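Local coordinates for AvrRxo1-ORF2 (Xanthomonas oryzae pv. oryzicola, PDB 4Z8T), which binds the type III effector AvrRxo1-ORF1, which carries a polynucleotide kinase domain, and probably acts as its molecular chaperone, at residues R72-Y75 against N80-T83. Sequence-based numbering, arbitrary orientation.
Sequences RMYY and NVMT
Y74, near the end of helix 63-77, reaches across to the loop of V81, M82 and T83 that leads into helix 84-94, and its side chain makes every close approach between 72-75 and 80-83, the ring meeting V81 and T83 and the hydroxyl meeting M82. CG stands anti to the backbone N (chi1 178°), which carries the ring out from the helix until its far half meets the loop.

The apolar part is slight. CG1 of V81 approaches CE1 of the Y74 ring obliquely, at 4.3 Å. The CB of V81 points toward the helix, and a compact, branched apolar side chain there can meet the ring with a methyl carbon. Within the helix, CD2 of Y74 lies 3.7 Å above the plane of the Y75 ring, over its centre.

The polar part involves loop carbonyls. The backbone O of T83 lies at the ring's edge, 3.9 Å from CE1 of Y74, where the slightly positive ring hydrogens would favour an oxygen. The hydroxyl OH of Y74 is 3.4 Å from the O of M82, a proximity and not a hydrogen bond; its real partner is the backbone O of E41. Tyrosine suits this buried position because its ring packs while its hydroxyl is satisfied.

NZ of K40 hydrogen-bonds to the backbone O atoms of Y74 and V81, bridging helix and loop, and also makes a cation-pi contact with the Y74 ring, while F87 meets that ring edge-to-face. T83 is the N-cap of helix 84-94; its short side chain, with an acceptor oxygen, caps a backbone N there.

The chemistry implies that one buried tyrosine packs the turn between two consecutive helices, while K40 and E41, the latter also backbone-bonded to M82, connect helix to loop through a third part of the chain.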
# COMPACT_ATOMS: atom_id res chain seq x y z
N ARG B 72 8.39 -19.61 -0.54
CA ARG B 72 7.83 -18.27 -0.41
C ARG B 72 6.89 -17.93 -1.56
O ARG B 72 5.81 -17.40 -1.35
CB ARG B 72 8.95 -17.23 -0.29
CG ARG B 72 8.46 -15.81 -0.32
CD ARG B 72 9.59 -14.83 -0.06
NE ARG B 72 10.07 -14.94 1.31
CZ ARG B 72 9.45 -14.41 2.35
NH1 ARG B 72 9.95 -14.56 3.56
NH2 ARG B 72 8.31 -13.72 2.18
N MSE B 73 7.30 -18.25 -2.79
CA MSE B 73 6.42 -18.02 -3.93
C MSE B 73 5.10 -18.77 -3.77
O MSE B 73 4.02 -18.21 -3.97
CB MSE B 73 7.11 -18.41 -5.24
CG MSE B 73 6.24 -18.20 -6.45
SE MSE B 73 7.17 -18.84 -8.04
CE MSE B 73 8.71 -17.71 -7.90
N TYR B 74 5.19 -20.03 -3.37
CA TYR B 74 4.02 -20.87 -3.22
C TYR B 74 3.01 -20.26 -2.23
O TYR B 74 1.82 -20.16 -2.53
CB TYR B 74 4.49 -22.24 -2.72
CG TYR B 74 3.40 -23.27 -2.45
CD1 TYR B 74 2.61 -23.76 -3.47
CD2 TYR B 74 3.21 -23.77 -1.17
CE1 TYR B 74 1.64 -24.72 -3.23
CE2 TYR B 74 2.24 -24.72 -0.92
CZ TYR B 74 1.46 -25.19 -1.94
OH TYR B 74 0.50 -26.13 -1.69
N TYR B 75 3.51 -19.84 -1.08
CA TYR B 75 2.64 -19.36 -0.02
C TYR B 75 2.24 -17.90 -0.16
O TYR B 75 1.09 -17.56 0.10
CB TYR B 75 3.29 -19.56 1.35
CG TYR B 75 3.22 -21.00 1.82
CD1 TYR B 75 2.00 -21.64 1.98
CD2 TYR B 75 4.38 -21.71 2.11
CE1 TYR B 75 1.94 -22.96 2.42
CE2 TYR B 75 4.33 -23.03 2.54
CZ TYR B 75 3.10 -23.64 2.69
OH TYR B 75 3.02 -24.95 3.12
N ASN B 80 -4.10 -18.71 -3.47
CA ASN B 80 -5.28 -19.47 -3.88
C ASN B 80 -4.94 -20.81 -4.54
O ASN B 80 -5.84 -21.60 -4.85
CB ASN B 80 -6.17 -18.63 -4.80
CG ASN B 80 -6.66 -17.36 -4.13
OD1 ASN B 80 -6.88 -17.31 -2.92
ND2 ASN B 80 -6.82 -16.30 -4.93
N VAL B 81 -3.65 -21.05 -4.77
CA VAL B 81 -3.17 -22.34 -5.26
C VAL B 81 -3.09 -23.32 -4.09
O VAL B 81 -2.40 -23.06 -3.11
CB VAL B 81 -1.79 -22.19 -5.93
CG1 VAL B 81 -1.17 -23.56 -6.21
CG2 VAL B 81 -1.91 -21.38 -7.21
N MSE B 82 -3.79 -24.45 -4.20
CA MSE B 82 -3.95 -25.36 -3.07
C MSE B 82 -2.97 -26.53 -3.06
O MSE B 82 -2.70 -27.14 -2.02
CB MSE B 82 -5.38 -25.88 -3.01
CG MSE B 82 -6.43 -24.81 -2.76
SE MSE B 82 -6.28 -24.08 -0.97
CE MSE B 82 -5.79 -22.26 -1.45
N THR B 83 -2.42 -26.84 -4.24
CA THR B 83 -1.61 -28.05 -4.42
C THR B 83 -0.28 -27.79 -5.13
O THR B 83 -0.17 -26.85 -5.91
CB THR B 83 -2.40 -29.10 -5.21
OG1 THR B 83 -2.87 -28.53 -6.44
CG2 THR B 83 -3.60 -29.58 -4.41